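Local atomic coordinates of ferritin (Ulva pertusa, PDB entry 3VNX), a protein that stores iron inside a shell of 24 subunits and probably oxidises iron(II) to iron(III) as a ferroxidase before deposition. Residues H37-A42 with D150-A155; N49-I54 with R87-M92; P73-F78 with L194-L199. One frame throughout, in Å; residues are numbered along the deposited sequence.

How the contacts relate
From the N terminus, the chain enters helix 38-66, whose first turn later meets the end of helix 123-151 in contact 1, closing a loop of 107 residues. Within that loop the chain turns back along helix 73-99 and closes the shorter loop of contact 2, 32 residues long, so contact 2 nests in contact 1. Contact 3 starts at the beginning of helix 73-99 and is completed only near the end of helix 155-201, so it crosses both. Centres of contacts 1 and 3 lie about 40 Å apart, on opposite sides of the chain's centre. The three thus tie one end of the helix bundle, its middle with the metal site, and the far end.

Contact 1. Residues H37-A42 with D150-A155; sequences HIECEA and DKHKDA
K151 and E39 form the salt bridge across this contact, with NZ of K151 3.0 Å from OE2 of E39 and meeting that oxygen nearly along its C-O bond. The second carboxylate oxygen, OE1 of E39, stands 3.2 Å from NE2 of H152, near the plane of the imidazole, with the carboxylate turned steeply against the ring. A water bridges the two segments: it accepts from N of H37 at 2.8 Å and donates to OD2 of D154. Further out, the H37 and H152 rings stack face to face, their centroids 3.7 Å apart and their planes 27° from parallel. Because CG of H37 is anti to its N (chi1 -167°), the ring swings toward H152, whose CE1 lies over its centre. SG of C40 packs 4.1 Å from CB of H152 and approaches the ring obliquely. K153, at positive phi, is the C-prime residue of a Schellman motif ending helix 123-151. D154 then N-caps helix 155-201, bonding L157 N, and also pairs with R100. This tight helix-to-helix turn, set against the start of helix 38-66, is typical of the end of a ferritin four-helix bundle.

Contact 2. Residues N49-I54 with R87-M92; sequences NIEYTI and REHAHM
E51 lies directly against H89 and A90, where the axes of the two short segments, antiparallel at 162°, come within 7.7 Å. Its CB packs 3.9 Å from CB of A90, a small residue that permits this closeness. Beyond CB the chain of E51 bends at chi2 (-74°), carrying its OE2 to 3.6 Å from CB of H89 and to the edge of that ring, near its plane. OE1 accepts from the amides of Q47 and N138, which probably restrains the carboxylate's rotation, and the side chain lies about 3 Å from a bound calcium ion. With an alanine in place of E51, the two amides would probably lose their shared acceptor and the calcium a neighbouring carboxylate.

Y52 follows, laying its CD2 3.7 Å from CB of A90. Its side chain runs beside the extended chain of R87, with ring and guanidinium planes 81° apart. OH of Y52 and NE of R87, 3.5 Å from each other, are joined by a water that lies in the tyrosine plane; the water accepts from NE of R87 at 2.7 Å. Both polar ends continue into a neighbouring subunit: the hydroxyl bonds H59 there, while the guanidinium pairs with D84.

The chemistry thus divides between two sides. E51 beside the calcium, with E86 and H89 of the ExxH pattern close by, is consistent with the ferroxidase centre of related ferritins; on the other side a water ties Y52 to R87 within the chain, and their direct bonds to H59 and D84 link one subunit to the next.

Contact 3. Residues P73-F78 with L194-L199; sequences PGFAKF and LLDQEL
OD1 of D196 draws the first turn of helix 73-99 onto helix 155-201. N of F75 donates to OD1 of D196 at 2.8 Å with an N-H...O angle of 154°, reaching the oxygen on its anti side and well out of the carboxylate plane. N of G74 also stands close to OD1 and makes a weak hydrogen bond to OD2 of D196, at 3.4 Å. CG of D196 is anti to its own N (chi1 176°), a torsion that carries the carboxylate across to these amides.

The same carboxylate lies nearly coplanar with the F75 ring, and OD1 of D196 comes 3.1 Å from CD2 of F75 at the ring edge. Over one face of the F75 ring sits the CD2 methyl of L199, 3.4 Å from the centroid and 12° off the normal, a CH-pi contact. CG of L199 also approaches CD1 of F78, at 4.1 Å, obliquely to that ring, so one leucine fills the notch between two phenylalanines. F65, M128 and Y179 of the same chain continue this apolar cluster into the bundle.

G74 makes the close approach possible. Its CA lies 3.3 Å from O of D196 in an almost straight CA-H...O contact, and a CB there would clash with that oxygen. The segment axes come within 7.2 Å of each other. Outward, L194 packs on V190 of one neighbouring subunit and on L194 of another, consistent with the C-terminal part of the chain lining a fourfold axis, as in other ferritins.

Chemically, a buried carboxylate set against a helix's N-terminal amides is likely to remain ionised, favoured by the helix dipole, while F75, F78 and L199 form an apolar layer beside it.

Contact 1. Residues H37-A42 with D150-A155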
# COMPACT_ATOMS: atom_id res chain seq x y z
N HIS A 37 -24.28 -53.15 16.27
CA HIS A 37 -24.89 -53.98 17.32
C HIS A 37 -25.59 -53.20 18.41
O HIS A 37 -25.14 -52.13 18.82
CB HIS A 37 -23.84 -54.91 17.94
CG HIS A 37 -24.40 -56.02 18.79
ND1 HIS A 37 -24.63 -57.29 18.30
CD2 HIS A 37 -24.74 -56.06 20.10
CE1 HIS A 37 -25.10 -58.06 19.26
NE2 HIS A 37 -25.17 -57.34 20.37
N ILE A 38 -26.70 -53.74 18.90
CA ILE A 38 -27.47 -53.04 19.93
C ILE A 38 -26.63 -52.77 21.16
O ILE A 38 -26.76 -51.73 21.80
CB ILE A 38 -28.72 -53.81 20.34
CG1 ILE A 38 -28.34 -55.21 20.85
CG2 ILE A 38 -29.71 -53.87 19.17
CD1 ILE A 38 -29.50 -56.01 21.36
N GLU A 39 -25.76 -53.71 21.47
CA GLU A 39 -24.92 -53.60 22.66
C GLU A 39 -23.96 -52.41 22.49
O GLU A 39 -23.76 -51.62 23.41
CB GLU A 39 -24.19 -54.92 22.89
CG GLU A 39 -23.67 -55.11 24.29
CD GLU A 39 -23.21 -56.53 24.55
OE1 GLU A 39 -23.85 -57.46 24.02
OE2 GLU A 39 -22.22 -56.71 25.29
N CYS A 40 -23.38 -52.29 21.31
CA CYS A 40 -22.57 -51.13 20.97
C CYS A 40 -23.38 -49.84 21.06
O CYS A 40 -22.97 -48.90 21.74
CB CYS A 40 -21.98 -51.28 19.57
SG CYS A 40 -20.79 -52.64 19.45
N GLU A 41 -24.53 -49.81 20.39
CA GLU A 41 -25.44 -48.67 20.46
C GLU A 41 -25.71 -48.27 21.90
O GLU A 41 -25.68 -47.08 22.24
CB GLU A 41 -26.76 -49.00 19.79
CG GLU A 41 -27.85 -47.96 19.96
CD GLU A 41 -29.14 -48.40 19.29
OE1 GLU A 41 -29.33 -49.64 19.19
OE2 GLU A 41 -29.94 -47.54 18.86
N ALA A 42 -25.97 -49.27 22.74
CA ALA A 42 -26.25 -49.02 24.15
C ALA A 42 -25.01 -48.56 24.94
O ALA A 42 -25.11 -47.71 25.83
CB ALA A 42 -26.90 -50.26 24.81
N ASP A 150 -14.81 -53.85 20.25
CA ASP A 150 -13.93 -54.93 19.81
C ASP A 150 -14.63 -56.29 19.84
O ASP A 150 -14.54 -57.07 18.89
CB ASP A 150 -12.65 -54.98 20.67
CG ASP A 150 -11.60 -55.94 20.10
OD1 ASP A 150 -11.63 -56.22 18.88
OD2 ASP A 150 -10.75 -56.41 20.88
N LYS A 151 -15.33 -56.55 20.95
CA LYS A 151 -16.09 -57.78 21.12
C LYS A 151 -16.94 -58.07 19.87
O LYS A 151 -16.87 -59.18 19.32
CB LYS A 151 -16.98 -57.66 22.37
CG LYS A 151 -17.94 -58.80 22.58
CD LYS A 151 -18.33 -58.92 24.05
CE LYS A 151 -19.24 -57.78 24.49
NZ LYS A 151 -19.56 -57.84 25.96
N HIS A 152 -17.71 -57.08 19.42
CA HIS A 152 -18.62 -57.30 18.30
C HIS A 152 -17.95 -57.01 16.94
O HIS A 152 -18.61 -56.94 15.89
CB HIS A 152 -19.92 -56.51 18.50
CG HIS A 152 -20.70 -56.93 19.72
ND1 HIS A 152 -21.64 -57.94 19.68
CD2 HIS A 152 -20.66 -56.49 21.00
CE1 HIS A 152 -22.16 -58.10 20.89
NE2 HIS A 152 -21.58 -57.24 21.71
N LYS A 153 -16.63 -56.87 16.97
CA LYS A 153 -15.84 -56.77 15.75
C LYS A 153 -16.31 -55.62 14.86
O LYS A 153 -16.44 -55.77 13.64
CB LYS A 153 -15.89 -58.10 14.99
CG LYS A 153 -14.69 -59.00 15.27
CD LYS A 153 -14.37 -59.08 16.77
CE LYS A 153 -12.89 -59.34 17.02
NZ LYS A 153 -12.05 -58.25 16.47
N ASP A 154 -16.58 -54.47 15.47
CA ASP A 154 -16.98 -53.30 14.72
C ASP A 154 -15.75 -52.42 14.58
O ASP A 154 -15.51 -51.54 15.41
CB ASP A 154 -18.08 -52.58 15.48
CG ASP A 154 -18.76 -51.49 14.66
OD1 ASP A 154 -18.16 -50.95 13.70
OD2 ASP A 154 -19.90 -51.17 15.02
N ALA A 155 -14.96 -52.67 13.55
CA ALA A 155 -13.67 -52.00 13.44
C ALA A 155 -13.84 -50.47 13.27
O ALA A 155 -13.01 -49.69 13.75
CB ALA A 155 -12.84 -52.61 12.30
O HOH W 1 -21.50 -53.26 16.27

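Contact 2. Residues N49-I54 with R87-M92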
# COMPACT_ATOMS: atom_id res chain seq x y z
N ASN A 49 -23.76 -40.62 28.59
CA ASN A 49 -24.21 -40.23 29.91
C ASN A 49 -23.05 -39.96 30.86
O ASN A 49 -23.14 -39.11 31.75
CB ASN A 49 -25.15 -41.28 30.52
CG ASN A 49 -25.61 -40.92 31.94
OD1 ASN A 49 -25.25 -41.60 32.91
ND2 ASN A 49 -26.39 -39.85 32.06
N ILE A 50 -21.95 -40.69 30.67
CA ILE A 50 -20.78 -40.53 31.53
C ILE A 50 -20.09 -39.17 31.29
O ILE A 50 -19.67 -38.50 32.24
CB ILE A 50 -19.80 -41.70 31.33
CG1 ILE A 50 -20.48 -43.01 31.72
CG2 ILE A 50 -18.51 -41.49 32.12
CD1 ILE A 50 -19.57 -44.20 31.76
N GLU A 51 -19.99 -38.77 30.03
CA GLU A 51 -19.37 -37.50 29.67
C GLU A 51 -20.29 -36.40 30.13
O GLU A 51 -19.87 -35.41 30.76
CB GLU A 51 -19.14 -37.38 28.16
CG GLU A 51 -18.27 -38.47 27.52
CD GLU A 51 -16.77 -38.36 27.83
OE1 GLU A 51 -16.03 -39.31 27.49
OE2 GLU A 51 -16.31 -37.34 28.41
N TYR A 52 -21.57 -36.58 29.83
CA TYR A 52 -22.57 -35.60 30.24
C TYR A 52 -22.57 -35.40 31.76
O TYR A 52 -22.64 -34.26 32.22
CB TYR A 52 -23.96 -35.94 29.71
CG TYR A 52 -24.60 -34.81 28.92
CD1 TYR A 52 -24.73 -33.54 29.48
CD2 TYR A 52 -25.08 -35.01 27.63
CE1 TYR A 52 -25.31 -32.49 28.77
CE2 TYR A 52 -25.68 -33.97 26.90
CZ TYR A 52 -25.79 -32.71 27.48
OH TYR A 52 -26.37 -31.65 26.79
N THR A 53 -22.44 -36.47 32.54
CA THR A 53 -22.38 -36.36 34.00
C THR A 53 -21.14 -35.59 34.44
O THR A 53 -21.20 -34.68 35.27
CB THR A 53 -22.37 -37.74 34.71
OG1 THR A 53 -23.63 -38.38 34.54
CG2 THR A 53 -22.11 -37.58 36.20
N ILE A 54 -19.99 -35.98 33.88
CA ILE A 54 -18.72 -35.35 34.23
C ILE A 54 -18.69 -33.85 33.86
O ILE A 54 -18.12 -33.02 34.57
CB ILE A 54 -17.54 -36.08 33.58
CG1 ILE A 54 -17.39 -37.47 34.20
CG2 ILE A 54 -16.26 -35.29 33.72
CD1 ILE A 54 -16.36 -38.32 33.50
N ARG A 87 -18.96 -31.81 27.70
CA ARG A 87 -20.28 -31.78 27.08
C ARG A 87 -20.15 -31.97 25.58
O ARG A 87 -20.97 -32.63 24.95
CB ARG A 87 -21.00 -30.47 27.38
CG ARG A 87 -22.31 -30.29 26.65
CD ARG A 87 -23.13 -29.16 27.25
NE ARG A 87 -24.31 -28.82 26.46
CZ ARG A 87 -24.31 -28.02 25.40
NH1 ARG A 87 -23.16 -27.47 24.97
NH2 ARG A 87 -25.45 -27.76 24.75
N GLU A 88 -19.10 -31.38 25.01
CA GLU A 88 -18.77 -31.58 23.60
C GLU A 88 -18.36 -33.03 23.33
O GLU A 88 -18.65 -33.58 22.27
CB GLU A 88 -17.70 -30.57 23.14
CG GLU A 88 -17.15 -30.80 21.71
CD GLU A 88 -18.20 -30.68 20.57
OE1 GLU A 88 -18.11 -31.48 19.60
OE2 GLU A 88 -19.09 -29.80 20.64
N HIS A 89 -17.68 -33.66 24.29
CA HIS A 89 -17.38 -35.08 24.15
C HIS A 89 -18.66 -35.89 24.02
O HIS A 89 -18.76 -36.78 23.17
CB HIS A 89 -16.53 -35.59 25.32
CG HIS A 89 -15.12 -35.08 25.31
ND1 HIS A 89 -14.33 -35.07 26.44
CD2 HIS A 89 -14.37 -34.57 24.32
CE1 HIS A 89 -13.15 -34.57 26.14
NE2 HIS A 89 -13.14 -34.26 24.86
N ALA A 90 -19.65 -35.57 24.87
CA ALA A 90 -20.96 -36.20 24.79
C ALA A 90 -21.61 -35.97 23.43
O ALA A 90 -22.13 -36.90 22.80
CB ALA A 90 -21.87 -35.70 25.91
N HIS A 91 -21.55 -34.72 22.96
CA HIS A 91 -22.07 -34.36 21.64
C HIS A 91 -21.46 -35.15 20.47
O HIS A 91 -22.16 -35.51 19.51
CB HIS A 91 -21.92 -32.86 21.40
CG HIS A 91 -22.58 -32.38 20.15
ND1 HIS A 91 -23.95 -32.25 20.04
CD2 HIS A 91 -22.07 -32.00 18.95
CE1 HIS A 91 -24.25 -31.82 18.83
NE2 HIS A 91 -23.13 -31.65 18.15
N MET A 92 -20.15 -35.40 20.52
CA MET A 92 -19.45 -36.15 19.47
C MET A 92 -19.92 -37.61 19.48
O MET A 92 -20.06 -38.26 18.43
CB MET A 92 -17.92 -36.08 19.67
CG MET A 92 -17.29 -34.67 19.53
SD MET A 92 -15.80 -34.36 20.53
CE MET A 92 -14.54 -35.30 19.65
O HOH W 2 -26.76 -29.13 27.53

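Contact 3. Residues P73-F78 with L194-L199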
# COMPACT_ATOMS: atom_id res chain seq x y z
N PRO A 73 -10.61 -17.59 40.61
CA PRO A 73 -11.32 -17.44 39.32
C PRO A 73 -10.61 -18.14 38.16
O PRO A 73 -11.27 -18.50 37.18
CB PRO A 73 -11.40 -15.91 39.12
CG PRO A 73 -10.28 -15.34 39.98
CD PRO A 73 -10.07 -16.31 41.11
N GLY A 74 -9.29 -18.35 38.27
CA GLY A 74 -8.56 -19.18 37.32
C GLY A 74 -9.03 -20.63 37.37
O GLY A 74 -9.28 -21.25 36.33
N PHE A 75 -9.14 -21.19 38.57
CA PHE A 75 -9.66 -22.55 38.72
C PHE A 75 -11.09 -22.57 38.19
O PHE A 75 -11.52 -23.53 37.51
CB PHE A 75 -9.61 -23.00 40.20
CG PHE A 75 -8.23 -23.44 40.66
CD1 PHE A 75 -7.92 -24.80 40.76
CD2 PHE A 75 -7.26 -22.52 41.01
CE1 PHE A 75 -6.68 -25.21 41.17
CE2 PHE A 75 -6.01 -22.92 41.43
CZ PHE A 75 -5.72 -24.27 41.50
N ALA A 76 -11.84 -21.51 38.49
CA ALA A 76 -13.22 -21.43 38.03
C ALA A 76 -13.29 -21.48 36.50
O ALA A 76 -14.12 -22.19 35.92
CB ALA A 76 -13.92 -20.18 38.57
N LYS A 77 -12.41 -20.73 35.84
CA LYS A 77 -12.41 -20.68 34.38
C LYS A 77 -12.06 -22.06 33.84
O LYS A 77 -12.73 -22.61 32.93
CB LYS A 77 -11.42 -19.63 33.90
CG LYS A 77 -11.18 -19.57 32.40
CD LYS A 77 -10.36 -18.31 32.04
CE LYS A 77 -9.92 -18.30 30.56
NZ LYS A 77 -9.02 -19.44 30.21
N PHE A 78 -11.00 -22.62 34.42
CA PHE A 78 -10.56 -23.96 34.06
C PHE A 78 -11.70 -24.97 34.10
O PHE A 78 -11.86 -25.79 33.19
CB PHE A 78 -9.45 -24.42 35.01
CG PHE A 78 -8.97 -25.80 34.73
CD1 PHE A 78 -7.96 -26.03 33.79
CD2 PHE A 78 -9.52 -26.90 35.39
CE1 PHE A 78 -7.51 -27.30 33.52
CE2 PHE A 78 -9.08 -28.18 35.13
CZ PHE A 78 -8.07 -28.39 34.19
N LEU A 194 -0.58 -18.72 42.56
CA LEU A 194 0.22 -18.75 41.35
C LEU A 194 -0.38 -19.70 40.33
O LEU A 194 -0.51 -19.35 39.16
CB LEU A 194 1.66 -19.17 41.65
CG LEU A 194 2.49 -18.10 42.37
CD1 LEU A 194 3.88 -18.61 42.64
CD2 LEU A 194 2.54 -16.78 41.58
N LEU A 195 -0.74 -20.89 40.78
CA LEU A 195 -1.34 -21.89 39.90
C LEU A 195 -2.71 -21.45 39.41
O LEU A 195 -3.08 -21.72 38.27
CB LEU A 195 -1.41 -23.25 40.60
CG LEU A 195 -0.55 -24.29 39.89
CD1 LEU A 195 -0.03 -25.34 40.87
CD2 LEU A 195 -1.32 -24.94 38.75
N ASP A 196 -3.46 -20.76 40.26
CA ASP A 196 -4.72 -20.18 39.84
C ASP A 196 -4.48 -19.17 38.71
O ASP A 196 -5.26 -19.08 37.77
CB ASP A 196 -5.46 -19.51 40.99
CG ASP A 196 -6.74 -18.82 40.53
OD1 ASP A 196 -7.76 -19.52 40.36
OD2 ASP A 196 -6.73 -17.59 40.32
N GLN A 197 -3.39 -18.42 38.80
CA GLN A 197 -3.06 -17.47 37.73
C GLN A 197 -2.75 -18.20 36.43
O GLN A 197 -3.18 -17.78 35.37
CB GLN A 197 -1.87 -16.59 38.11
CG GLN A 197 -2.09 -15.81 39.38
CD GLN A 197 -1.90 -14.33 39.17
OE1 GLN A 197 -2.86 -13.55 39.26
NE2 GLN A 197 -0.66 -13.92 38.89
N GLU A 198 -1.99 -19.28 36.53
CA GLU A 198 -1.62 -20.09 35.38
C GLU A 198 -2.88 -20.70 34.74
O GLU A 198 -3.11 -20.59 33.53
CB GLU A 198 -0.64 -21.19 35.82
CG GLU A 198 0.25 -21.76 34.70
CD GLU A 198 0.84 -23.14 35.03
OE1 GLU A 198 0.60 -24.08 34.23
OE2 GLU A 198 1.53 -23.30 36.06
N LEU A 199 -3.71 -21.34 35.56
CA LEU A 199 -4.94 -21.97 35.11
C LEU A 199 -5.88 -20.99 34.39
O LEU A 199 -6.72 -21.39 33.59
CB LEU A 199 -5.67 -22.57 36.32
CG LEU A 199 -5.60 -24.09 36.46
CD1 LEU A 199 -4.21 -24.61 36.14
CD2 LEU A 199 -6.02 -24.52 37.85